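Local coordinates for 2-polyprenyl-6-methoxyphenol hydroxylase-like FAD-dependent oxidoreductase (PDB 6UI5), which is an FAD-dependent oxidoreductase of the aromatic-ring hydroxylase-like family that holds a flavin-adenine dinucleotide in its FAD-binding domain, at residues P71-A76 with L80-V85; E239-A244 with K251-T256; V386-E391 with R492-A497; L466-R469 with C473-W476. All coordinates share one frame; numbering follows the deposited sequence.

Contact 1: residues P71-A76 with L80-V85; sequences PEVRFA and LAFEKV
The carbonyl oxygen of Val73 takes the backbone N-H of Leu80, N to O 2.9 Å, with the N-H bent to 145°. It is the one hydrogen bond between 71-76 and 80-85, where the outer strand 78-80 turns back on strand 69-75 in a small antiparallel sheet of the FAD-binding region. Apolar branches fill in beside it. The two methyls of Val73 divide the work: CG1, placed opposite the backbone N (chi1 169°), meets Leu80 CD1 at 3.7 Å, while CG2 reaches the Phe82 ring obliquely, 3.9 Å from Phe82 CD1. Leu80 is gripped from a second direction, its CG lying 3.9 Å from Phe75 CB. The Phe75 ring then turns away from Leu80 toward helix 325-346 and packs on Met361 of the second subunit. Phe82 sits in the short 3-10 turn, and Val85 CB rests over the rim of one ring face. Val73 and Phe82 also lean on helix 369-379. At the polar edge Arg79 forms salt bridges with both Glu72 and Glu83, which probably offsets the repulsion between two carboxylates of like charge. Cohesion here therefore comes mainly from apolar contact, with one backbone hydrogen bond between the segments.

Contact 2: residues E239-A244 with K251-T256; sequences EQLGDA and KELKAT
Leu241 and Leu253 meet through their CD2 methyls at 4.1 Å, and this pair is the apolar part of the contact between 239-244 and 251-256. Both leucines carry CG opposite the backbone N (chi1 164° for Leu241, 173° for Leu253), and the two side chains cross at a slant. Beneath them lies the antiparallel sheet: Leu241 packs on Ile180 and Val184 of strand 176-185 and on Val219 of strand 216-225, and Leu253 on Met217 of that same strand. The CA atoms nearest each other are those of Gly242 and Leu253, 6.2 Å apart.

The fold explains the pairing. Helix 238-249 ends, and the chain doubles back as an irregular segment along the helix flank before entering strand 257-271, so that helix and return segment together lie against the sheet in the FAD-binding region.

The tight spot is at buried Gly242. Glu252 extends its chain to the flank of the helix there and brings OE1 to 3.7 Å from Gly242 CA, an approach possible because the glycine has no side chain in the way. The solvent side, with the exposed carboxylates of Glu252 and Asp243, is looser, and no hydrogen bond joins the two segments. Glu252 OE2 is held in a salt bridge by Lys246 of the same helix. Asp243 OD1 stays 4.9 Å from Glu252 OE1, a like-charged neighbour that the lysine probably helps Glu252 to tolerate.

Contact 3: residues V386-E391 with R492-A497; sequences VPIAYE and RTWFGA
Tyr390 and Trp494 tie the irregular segment 386-391 to the last turn of helix 484-495, the closing helix of the C-terminal domain, which belongs by sequence to the thioredoxin clan. The polar link is slight. Trp494 NE1 gives a weak, bent hydrogen bond to Tyr390 OH, 3.2 Å long with 127° at the hydrogen, and the hydroxyl lies in the plane of the indole at its edge. The stronger partner of that hydroxyl is the carbonyl oxygen of Ala475, so the tyrosine end is held between helix and hairpin.

Among the aromatic contacts, the Tyr390 ring and the five-membered ring of Trp494 have their planes turned 78° apart with centroids 6.0 Å from each other. The indole is also engaged from elsewhere: Arg469 makes a cation-pi contact with it, and Glu330 of helix 325-346 packs against it.

Apolar contact comes from Ile388, whose CD1 approaches the indole obliquely, 4.0 Å from Trp494 NE1. Ile388 CG1 stands opposite its own carbonyl carbon (chi1 -61°), which carries the methyl toward the tryptophan.

Ring-edge contact is the part of Thr493. Its OG1 lies over one face of the Trp494 indole, toward the rim. Thr493 CG2 is 3.7 Å from Tyr390 CD1, and Thr493 OG1 lies in the plane of the phenol ring, at the edge, 3.2 Å from Tyr390 CE1.

Contact 4: residues L466-R469 with C473-W476; sequences LLLR and CVAW
Leu467 N donates to the carbonyl oxygen of Trp476 over 2.7 Å, nearly straight at 166°, and two further backbone bonds complete the pairing of 466-469 with 473-476. Ala475 N reaches Leu467 O at 2.9 Å, and Arg469 N reaches Cys473 O at 2.8 Å. Leu467 faces Trp476 as a hydrogen-bonded pair and Leu468 faces Val474 as a non-hydrogen-bonded one; the register slips by one residue between them. This beta bulge turns Ala475 toward the partner strand, so that its CB touches Arg469 CG at 3.7 Å.

Side chains close over both faces of the hairpin. On the Leu468 and Val474 face, Leu468 CD2 lies 3.7 Å from Val474 CG2, and Leu466 CD2 comes up more loosely to the same methyl. On the other face Leu467 CB packs on Trp476 CE3 at 4.0 Å. The indole runs alongside the backbone of 466-467, its edge turned to Leu467 N in the ring plane, while its NE1 is bonded to Gly483 O.

Arg469 bends at chi3 (-42°), which brings NE to 3.9 Å from Cys473 CB, obliquely. Two salt bridges hold the guanidinium beyond: NH2 to Asp471 in the turn and NH1 to Glu330 of helix 325-346.

Strand 465-468 lies inside the four-stranded mixed sheet, bonded on its other side to strand 430-434, and strand 474-477 is one of its two outer strands. Helix 484-495 lies against Leu467 and Trp476, while helix 295-316 meets Arg469.

In the fold
Along the chain the order is contact 1, contact 2, then contact 3, whose two segments enclose contact 4. Contacts 1 and 2 both fall in the FAD-binding region yet stand about 34 Å apart, centre to centre, one on the small three-stranded sheet and one on the six-stranded antiparallel sheet. Contacts 3 and 4 are neighbours, with centres about 10 Å apart; strand 474-477 leads into helix 484-495, and Ala475 and Arg469 of contact 4 touch Tyr390 and Trp494 of contact 3. Contact 2 lies across the chain's centre from them, its centre about 56 and 52 Å from theirs. Helix 325-346 touches contacts 1, 3 and 4, so it links the FAD-binding part to the C-terminal domain.

Contact 1: residues P71-A76 with L80-V85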
loop_
_atom_site.group_PDB
_atom_site.type_symbol
_atom_site.label_atom_id
_atom_site.label_comp_id
_atom_site.label_asym_id
_atom_site.label_seq_id
_atom_site.Cartn_x
_atom_site.Cartn_y
_atom_site.Cartn_z
ATOM N N PRO A 71 17.846 -16.411 2.358
ATOM C CA PRO A 71 18.178 -14.984 2.371
ATOM C C PRO A 71 17.159 -14.143 1.639
ATOM O O PRO A 71 17.474 -13.071 1.105
ATOM C CB PRO A 71 19.539 -14.955 1.671
ATOM C CG PRO A 71 19.507 -16.191 0.733
ATOM C CD PRO A 71 18.283 -17.031 1.099
ATOM N N GLU A 72 15.923 -14.617 1.622
ATOM C CA GLU A 72 14.832 -13.872 1.035
ATOM C C GLU A 72 13.827 -13.497 2.111
ATOM O O GLU A 72 13.404 -14.342 2.906
ATOM C CB GLU A 72 14.208 -14.675 -0.098
ATOM C CG GLU A 72 14.973 -14.428 -1.388
ATOM C CD GLU A 72 14.668 -13.058 -2.010
ATOM O OE1 GLU A 72 15.118 -11.996 -1.516
ATOM O OE2 GLU A 72 13.938 -13.032 -3.004
ATOM N N VAL A 73 13.504 -12.213 2.162
ATOM C CA VAL A 73 12.505 -11.656 3.060
ATOM C C VAL A 73 11.261 -11.412 2.228
ATOM O O VAL A 73 11.294 -10.614 1.282
ATOM C CB VAL A 73 12.993 -10.346 3.703
ATOM C CG1 VAL A 73 11.848 -9.667 4.396
ATOM C CG2 VAL A 73 14.181 -10.592 4.667
ATOM N N ARG A 74 10.163 -12.083 2.568
ATOM C CA ARG A 74 8.961 -12.039 1.753
ATOM C C ARG A 74 7.907 -11.140 2.393
ATOM O O ARG A 74 7.916 -10.910 3.598
ATOM C CB ARG A 74 8.403 -13.455 1.525
ATOM C CG ARG A 74 9.413 -14.419 0.885
ATOM C CD ARG A 74 8.824 -15.280 -0.247
ATOM N NE ARG A 74 9.856 -15.722 -1.198
ATOM C CZ ARG A 74 10.008 -15.245 -2.440
ATOM N NH1 ARG A 74 9.179 -14.317 -2.913
ATOM N NH2 ARG A 74 10.985 -15.707 -3.220
ATOM N N PHE A 75 7.019 -10.597 1.569
ATOM C CA PHE A 75 5.809 -9.908 2.018
ATOM C C PHE A 75 4.646 -10.675 1.415
ATOM O O PHE A 75 4.480 -10.696 0.189
ATOM C CB PHE A 75 5.785 -8.440 1.574
ATOM C CG PHE A 75 4.744 -7.586 2.290
ATOM C CD1 PHE A 75 4.927 -7.211 3.632
ATOM C CD2 PHE A 75 3.621 -7.126 1.623
ATOM C CE1 PHE A 75 3.984 -6.415 4.300
ATOM C CE2 PHE A 75 2.662 -6.326 2.276
ATOM C CZ PHE A 75 2.848 -5.970 3.617
ATOM N N ALA A 76 3.836 -11.294 2.263
ATOM C CA ALA A 76 3.029 -12.399 1.766
ATOM C C ALA A 76 3.971 -13.317 0.995
ATOM O O ALA A 76 4.895 -13.891 1.580
ATOM C CB ALA A 76 1.868 -11.907 0.888
ATOM N N LEU A 80 10.960 -8.865 -0.966
ATOM C CA LEU A 80 11.340 -7.543 -0.477
ATOM C C LEU A 80 12.836 -7.321 -0.674
ATOM O O LEU A 80 13.652 -8.154 -0.259
ATOM C CB LEU A 80 10.986 -7.365 0.998
ATOM C CG LEU A 80 9.513 -7.389 1.359
ATOM C CD1 LEU A 80 9.373 -7.400 2.868
ATOM C CD2 LEU A 80 8.863 -6.171 0.786
ATOM N N ALA A 81 13.190 -6.191 -1.304
ATOM C CA ALA A 81 14.586 -5.806 -1.543
ATOM C C ALA A 81 15.286 -5.533 -0.208
ATOM O O ALA A 81 15.486 -4.392 0.216
ATOM C CB ALA A 81 14.658 -4.587 -2.462
ATOM N N PHE A 82 15.663 -6.612 0.474
ATOM C CA PHE A 82 16.284 -6.454 1.781
ATOM C C PHE A 82 17.694 -5.883 1.679
ATOM O O PHE A 82 18.179 -5.293 2.649
ATOM C CB PHE A 82 16.290 -7.800 2.519
ATOM C CG PHE A 82 16.848 -7.735 3.930
ATOM C CD1 PHE A 82 16.113 -7.163 4.965
ATOM C CD2 PHE A 82 18.104 -8.253 4.221
ATOM C CE1 PHE A 82 16.634 -7.114 6.270
ATOM C CE2 PHE A 82 18.622 -8.211 5.524
ATOM C CZ PHE A 82 17.889 -7.644 6.541
ATOM N N GLU A 83 18.352 -6.037 0.525
ATOM C CA GLU A 83 19.677 -5.465 0.290
ATOM C C GLU A 83 19.697 -3.940 0.388
ATOM O O GLU A 83 20.783 -3.354 0.452
ATOM C CB GLU A 83 20.191 -5.905 -1.090
ATOM C CG GLU A 83 19.340 -5.426 -2.277
ATOM C CD GLU A 83 18.230 -6.403 -2.665
ATOM O OE1 GLU A 83 18.065 -7.445 -1.982
ATOM O OE2 GLU A 83 17.517 -6.127 -3.656
ATOM N N LYS A 84 18.537 -3.287 0.386
ATOM C CA LYS A 84 18.446 -1.840 0.523
ATOM C C LYS A 84 18.400 -1.391 1.981
ATOM O O LYS A 84 18.426 -0.191 2.253
ATOM C CB LYS A 84 17.210 -1.317 -0.234
ATOM C CG LYS A 84 17.135 -1.742 -1.711
ATOM C CD LYS A 84 17.385 -0.589 -2.685
ATOM C CE LYS A 84 18.857 -0.147 -2.729
ATOM N NZ LYS A 84 19.044 1.147 -3.480
ATOM N N VAL A 85 18.345 -2.315 2.923
ATOM C CA VAL A 85 18.320 -1.959 4.338
ATOM C C VAL A 85 19.732 -1.581 4.771
ATOM O O VAL A 85 20.717 -2.171 4.317
ATOM C CB VAL A 85 17.740 -3.123 5.173
ATOM C CG1 VAL A 85 17.805 -2.838 6.672
ATOM C CG2 VAL A 85 16.302 -3.388 4.756
#

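Contact 2: residues E239-A244 with K251-T256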
loop_
_atom_site.group_PDB
_atom_site.type_symbol
_atom_site.label_atom_id
_atom_site.label_comp_id
_atom_site.label_asym_id
_atom_site.label_seq_id
_atom_site.Cartn_x
_atom_site.Cartn_y
_atom_site.Cartn_z
ATOM N N GLU A 239 -5.887 -38.070 12.898
ATOM C CA GLU A 239 -6.881 -38.299 11.856
ATOM C C GLU A 239 -7.439 -36.969 11.360
ATOM O O GLU A 239 -7.633 -36.780 10.154
ATOM C CB GLU A 239 -7.997 -39.223 12.360
ATOM C CG GLU A 239 -7.560 -40.679 12.540
ATOM C CD GLU A 239 -6.591 -40.871 13.701
ATOM O OE1 GLU A 239 -6.770 -40.186 14.731
ATOM O OE2 GLU A 239 -5.656 -41.697 13.584
ATOM N N GLN A 240 -7.653 -36.013 12.276
ATOM C CA GLN A 240 -8.116 -34.690 11.868
ATOM C C GLN A 240 -7.106 -34.008 10.947
ATOM O O GLN A 240 -7.497 -33.273 10.024
ATOM C CB GLN A 240 -8.396 -33.831 13.106
ATOM C CG GLN A 240 -9.772 -34.063 13.724
ATOM C CD GLN A 240 -9.856 -33.630 15.172
ATOM O OE1 GLN A 240 -8.875 -33.179 15.758
ATOM N NE2 GLN A 240 -11.031 -33.790 15.767
ATOM N N LEU A 241 -5.808 -34.278 11.160
ATOM C CA LEU A 241 -4.767 -33.756 10.279
ATOM C C LEU A 241 -4.746 -34.490 8.949
ATOM O O LEU A 241 -4.622 -33.857 7.892
ATOM C CB LEU A 241 -3.394 -33.853 10.948
ATOM C CG LEU A 241 -2.209 -33.705 9.989
ATOM C CD1 LEU A 241 -2.188 -32.309 9.382
ATOM C CD2 LEU A 241 -0.918 -33.910 10.726
ATOM N N GLY A 242 -4.825 -35.825 8.985
ATOM C CA GLY A 242 -4.928 -36.577 7.746
ATOM C C GLY A 242 -5.970 -35.991 6.819
ATOM O O GLY A 242 -5.723 -35.778 5.628
ATOM N N ASP A 243 -7.145 -35.680 7.368
ATOM C CA ASP A 243 -8.197 -35.067 6.571
ATOM C C ASP A 243 -7.740 -33.738 5.996
ATOM O O ASP A 243 -7.872 -33.488 4.793
ATOM C CB ASP A 243 -9.456 -34.881 7.420
ATOM C CG ASP A 243 -10.167 -36.185 7.698
ATOM O OD1 ASP A 243 -9.488 -37.230 7.825
ATOM O OD2 ASP A 243 -11.414 -36.165 7.770
ATOM N N ALA A 244 -7.190 -32.876 6.845
ATOM C CA ALA A 244 -6.821 -31.539 6.401
ATOM C C ALA A 244 -5.722 -31.581 5.345
ATOM O O ALA A 244 -5.734 -30.790 4.393
ATOM C CB ALA A 244 -6.388 -30.700 7.600
ATOM N N LYS A 251 -2.867 -35.400 -1.652
ATOM C CA LYS A 251 -2.553 -36.769 -1.286
ATOM C C LYS A 251 -2.782 -36.948 0.211
ATOM O O LYS A 251 -3.178 -36.019 0.912
ATOM C CB LYS A 251 -1.115 -37.099 -1.689
ATOM C CG LYS A 251 -0.957 -37.530 -3.139
ATOM C CD LYS A 251 0.437 -38.093 -3.362
ATOM C CE LYS A 251 0.447 -39.244 -4.364
ATOM N NZ LYS A 251 1.741 -40.000 -4.321
ATOM N N GLU A 252 -2.533 -38.152 0.721
ATOM C CA GLU A 252 -2.614 -38.337 2.163
ATOM C C GLU A 252 -1.268 -38.745 2.741
ATOM O O GLU A 252 -0.468 -39.434 2.104
ATOM C CB GLU A 252 -3.679 -39.351 2.580
ATOM C CG GLU A 252 -3.989 -39.213 4.070
ATOM C CD GLU A 252 -5.314 -39.792 4.474
ATOM O OE1 GLU A 252 -5.736 -39.535 5.621
ATOM O OE2 GLU A 252 -5.933 -40.498 3.652
ATOM N N LEU A 253 -1.062 -38.302 3.977
ATOM C CA LEU A 253 0.164 -38.499 4.726
ATOM C C LEU A 253 0.160 -39.888 5.353
ATOM O O LEU A 253 -0.793 -40.251 6.046
ATOM C CB LEU A 253 0.231 -37.408 5.794
ATOM C CG LEU A 253 1.259 -37.314 6.898
ATOM C CD1 LEU A 253 2.431 -36.475 6.401
ATOM C CD2 LEU A 253 0.570 -36.655 8.077
ATOM N N LYS A 254 1.226 -40.658 5.131
ATOM C CA LYS A 254 1.259 -42.060 5.550
ATOM C C LYS A 254 1.391 -42.175 7.069
ATOM O O LYS A 254 2.184 -42.980 7.569
ATOM C CB LYS A 254 2.406 -42.783 4.831
ATOM C CG LYS A 254 2.347 -44.309 4.800
ATOM C CD LYS A 254 3.587 -44.874 4.102
ATOM C CE LYS A 254 4.856 -44.559 4.894
ATOM N NZ LYS A 254 6.102 -44.632 4.077
ATOM N N ALA A 255 0.542 -41.449 7.797
ATOM C CA ALA A 255 0.790 -41.046 9.181
ATOM C C ALA A 255 1.049 -42.202 10.147
ATOM O O ALA A 255 0.297 -43.182 10.185
ATOM C CB ALA A 255 -0.405 -40.239 9.663
ATOM N N THR A 256 2.081 -42.046 10.986
ATOM C CA THR A 256 2.428 -43.064 11.970
ATOM C C THR A 256 1.947 -42.712 13.381
ATOM O O THR A 256 1.071 -43.394 13.920
ATOM C CB THR A 256 3.940 -43.318 11.969
ATOM O OG1 THR A 256 4.264 -44.179 10.866
ATOM C CG2 THR A 256 4.393 -44.001 13.260
#

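Contact 3: residues V386-E391 with R492-A497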
loop_
_atom_site.group_PDB
_atom_site.type_symbol
_atom_site.label_atom_id
_atom_site.label_comp_id
_atom_site.label_asym_id
_atom_site.label_seq_id
_atom_site.Cartn_x
_atom_site.Cartn_y
_atom_site.Cartn_z
ATOM N N VAL A 386 12.912 3.673 17.429
ATOM C CA VAL A 386 12.379 4.298 18.647
ATOM C C VAL A 386 12.489 5.812 18.503
ATOM O O VAL A 386 13.571 6.321 18.148
ATOM C CB VAL A 386 13.144 3.803 19.874
ATOM C CG1 VAL A 386 12.984 4.781 21.052
ATOM C CG2 VAL A 386 12.703 2.362 20.246
ATOM N N PRO A 387 11.417 6.566 18.731
ATOM C CA PRO A 387 11.481 8.016 18.503
ATOM C C PRO A 387 12.417 8.684 19.507
ATOM O O PRO A 387 12.290 8.504 20.724
ATOM C CB PRO A 387 10.027 8.467 18.679
ATOM C CG PRO A 387 9.385 7.402 19.522
ATOM C CD PRO A 387 10.091 6.120 19.206
ATOM N N ILE A 388 13.375 9.448 18.987
ATOM C CA ILE A 388 14.398 10.088 19.812
ATOM C C ILE A 388 14.288 11.587 19.575
ATOM O O ILE A 388 14.516 12.059 18.452
ATOM C CB ILE A 388 15.814 9.584 19.481
ATOM C CG1 ILE A 388 15.963 8.077 19.726
ATOM C CG2 ILE A 388 16.877 10.400 20.248
ATOM C CD1 ILE A 388 16.196 7.683 21.166
ATOM N N ALA A 389 13.917 12.334 20.613
ATOM C CA ALA A 389 13.919 13.792 20.562
ATOM C C ALA A 389 14.208 14.333 21.955
ATOM O O ALA A 389 13.919 13.686 22.963
ATOM C CB ALA A 389 12.595 14.349 20.061
ATOM N N TYR A 390 14.782 15.524 22.007
ATOM C CA TYR A 390 15.152 16.133 23.271
ATOM C C TYR A 390 14.728 17.589 23.262
ATOM O O TYR A 390 14.667 18.224 22.199
ATOM C CB TYR A 390 16.669 16.016 23.532
ATOM C CG TYR A 390 17.167 14.593 23.509
ATOM C CD1 TYR A 390 16.862 13.726 24.545
ATOM C CD2 TYR A 390 17.928 14.111 22.445
ATOM C CE1 TYR A 390 17.303 12.429 24.535
ATOM C CE2 TYR A 390 18.380 12.817 22.424
ATOM C CZ TYR A 390 18.054 11.967 23.479
ATOM O OH TYR A 390 18.476 10.647 23.515
ATOM N N GLU A 391 14.412 18.114 24.444
ATOM C CA GLU A 391 14.049 19.520 24.524
ATOM C C GLU A 391 15.242 20.383 24.139
ATOM O O GLU A 391 16.389 20.082 24.493
ATOM C CB GLU A 391 13.565 19.884 25.933
ATOM C CG GLU A 391 12.029 19.912 26.130
ATOM C CD GLU A 391 11.238 20.498 24.938
ATOM O OE1 GLU A 391 11.754 21.371 24.203
ATOM O OE2 GLU A 391 10.079 20.081 24.730
ATOM N N ARG A 492 20.784 12.349 30.579
ATOM C CA ARG A 492 19.824 12.670 31.633
ATOM C C ARG A 492 18.460 12.047 31.353
ATOM O O ARG A 492 17.778 11.592 32.285
ATOM C CB ARG A 492 19.689 14.175 31.807
ATOM C CG ARG A 492 20.950 14.810 32.364
ATOM C CD ARG A 492 20.930 16.344 32.278
ATOM N NE ARG A 492 22.213 16.902 32.692
ATOM C CZ ARG A 492 22.615 16.996 33.958
ATOM N NH1 ARG A 492 21.825 16.571 34.941
ATOM N NH2 ARG A 492 23.808 17.510 34.242
ATOM N N THR A 493 18.040 12.007 30.084
ATOM C CA THR A 493 16.667 11.607 29.845
ATOM C C THR A 493 16.514 10.092 29.907
ATOM O O THR A 493 15.467 9.613 30.341
ATOM C CB THR A 493 16.148 12.179 28.513
ATOM O OG1 THR A 493 16.464 11.313 27.418
ATOM C CG2 THR A 493 16.705 13.587 28.240
ATOM N N TRP A 494 17.553 9.335 29.542
ATOM C CA TRP A 494 17.508 7.880 29.519
ATOM C C TRP A 494 18.173 7.232 30.723
ATOM O O TRP A 494 17.698 6.195 31.190
ATOM C CB TRP A 494 18.149 7.342 28.237
ATOM C CG TRP A 494 17.334 7.688 27.053
ATOM C CD1 TRP A 494 17.725 8.416 25.988
ATOM C CD2 TRP A 494 15.965 7.323 26.817
ATOM N NE1 TRP A 494 16.691 8.544 25.087
ATOM C CE2 TRP A 494 15.595 7.884 25.575
ATOM C CE3 TRP A 494 15.024 6.559 27.524
ATOM C CZ2 TRP A 494 14.313 7.730 25.031
ATOM C CZ3 TRP A 494 13.748 6.407 26.985
ATOM C CH2 TRP A 494 13.410 6.988 25.750
ATOM N N PHE A 495 19.254 7.801 31.246
ATOM C CA PHE A 495 19.904 7.209 32.406
ATOM C C PHE A 495 19.738 8.055 33.659
ATOM O O PHE A 495 20.249 7.675 34.724
ATOM C CB PHE A 495 21.391 6.961 32.121
ATOM C CG PHE A 495 21.641 6.055 30.946
ATOM C CD1 PHE A 495 21.748 6.570 29.666
ATOM C CD2 PHE A 495 21.773 4.675 31.126
ATOM C CE1 PHE A 495 21.986 5.739 28.577
ATOM C CE2 PHE A 495 22.016 3.839 30.041
ATOM C CZ PHE A 495 22.120 4.369 28.760
ATOM N N GLY A 496 19.041 9.197 33.564
ATOM C CA GLY A 496 18.686 9.927 34.766
ATOM C C GLY A 496 19.813 10.768 35.344
ATOM O O GLY A 496 20.774 11.141 34.666
ATOM N N ALA A 497 19.689 11.044 36.644
ATOM C CA ALA A 497 20.500 12.057 37.301
ATOM C C ALA A 497 21.986 11.706 37.225
ATOM O O ALA A 497 22.354 10.533 37.165
ATOM C CB ALA A 497 20.065 12.224 38.753
#

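Contact 4: residues L466-R469 with C473-W476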
loop_
_atom_site.group_PDB
_atom_site.type_symbol
_atom_site.label_atom_id
_atom_site.label_comp_id
_atom_site.label_asym_id
_atom_site.label_seq_id
_atom_site.Cartn_x
_atom_site.Cartn_y
_atom_site.Cartn_z
ATOM N N LEU A 466 29.018 7.156 19.629
ATOM C CA LEU A 466 27.608 6.762 19.716
ATOM C C LEU A 466 27.291 6.378 21.152
ATOM O O LEU A 466 28.153 5.879 21.893
ATOM C CB LEU A 466 27.226 5.588 18.785
ATOM C CG LEU A 466 27.505 5.624 17.257
ATOM C CD1 LEU A 466 28.823 4.964 16.890
ATOM C CD2 LEU A 466 26.408 5.050 16.397
ATOM N N LEU A 467 26.049 6.622 21.547
ATOM C CA LEU A 467 25.568 6.203 22.856
ATOM C C LEU A 467 24.436 5.195 22.677
ATOM O O LEU A 467 23.455 5.476 21.974
ATOM C CB LEU A 467 25.102 7.399 23.671
ATOM C CG LEU A 467 24.470 7.134 25.032
ATOM C CD1 LEU A 467 25.513 6.766 26.128
ATOM C CD2 LEU A 467 23.600 8.362 25.434
ATOM N N LEU A 468 24.584 4.016 23.279
ATOM C CA LEU A 468 23.565 2.971 23.167
ATOM C C LEU A 468 22.848 2.835 24.492
ATOM O O LEU A 468 23.489 2.744 25.548
ATOM C CB LEU A 468 24.170 1.627 22.778
ATOM C CG LEU A 468 25.115 1.662 21.583
ATOM C CD1 LEU A 468 25.827 0.292 21.443
ATOM C CD2 LEU A 468 24.379 2.053 20.297
ATOM N N ARG A 469 21.527 2.860 24.438
ATOM C CA ARG A 469 20.737 2.454 25.589
ATOM C C ARG A 469 20.868 0.954 25.863
ATOM O O ARG A 469 21.269 0.176 24.987
ATOM C CB ARG A 469 19.271 2.810 25.387
ATOM C CG ARG A 469 19.037 4.147 24.668
ATOM C CD ARG A 469 17.575 4.486 24.792
ATOM N NE ARG A 469 16.721 3.292 24.585
ATOM C CZ ARG A 469 15.406 3.323 24.381
ATOM N NH1 ARG A 469 14.731 4.491 24.375
ATOM N NH2 ARG A 469 14.750 2.182 24.196
ATOM N N CYS A 473 19.578 0.500 21.581
ATOM C CA CYS A 473 19.074 1.547 20.699
ATOM C C CYS A 473 19.978 2.774 20.777
ATOM O O CYS A 473 20.397 3.178 21.875
ATOM C CB CYS A 473 17.630 1.937 21.069
ATOM S SG CYS A 473 16.370 0.602 20.924
ATOM N N VAL A 474 20.280 3.352 19.608
ATOM C CA VAL A 474 21.129 4.548 19.520
ATOM C C VAL A 474 20.354 5.759 20.033
ATOM O O VAL A 474 19.450 6.256 19.352
ATOM C CB VAL A 474 21.596 4.814 18.095
ATOM C CG1 VAL A 474 22.320 6.195 18.073
ATOM C CG2 VAL A 474 22.476 3.727 17.611
ATOM N N ALA A 475 20.735 6.280 21.194
ATOM C CA ALA A 475 20.084 7.487 21.679
ATOM C C ALA A 475 20.839 8.756 21.309
ATOM O O ALA A 475 20.305 9.851 21.493
ATOM C CB ALA A 475 19.912 7.415 23.203
ATOM N N TRP A 476 22.051 8.636 20.774
ATOM C CA TRP A 476 22.879 9.796 20.470
ATOM C C TRP A 476 24.071 9.345 19.646
ATOM O O TRP A 476 24.622 8.258 19.874
ATOM C CB TRP A 476 23.376 10.492 21.749
ATOM C CG TRP A 476 24.441 11.560 21.541
ATOM C CD1 TRP A 476 24.245 12.921 21.489
ATOM C CD2 TRP A 476 25.852 11.361 21.393
ATOM N NE1 TRP A 476 25.437 13.568 21.316
ATOM C CE2 TRP A 476 26.442 12.641 21.249
ATOM C CE3 TRP A 476 26.676 10.231 21.379
ATOM C CZ2 TRP A 476 27.820 12.822 21.077
ATOM C CZ3 TRP A 476 28.041 10.408 21.206
ATOM C CH2 TRP A 476 28.604 11.699 21.062
#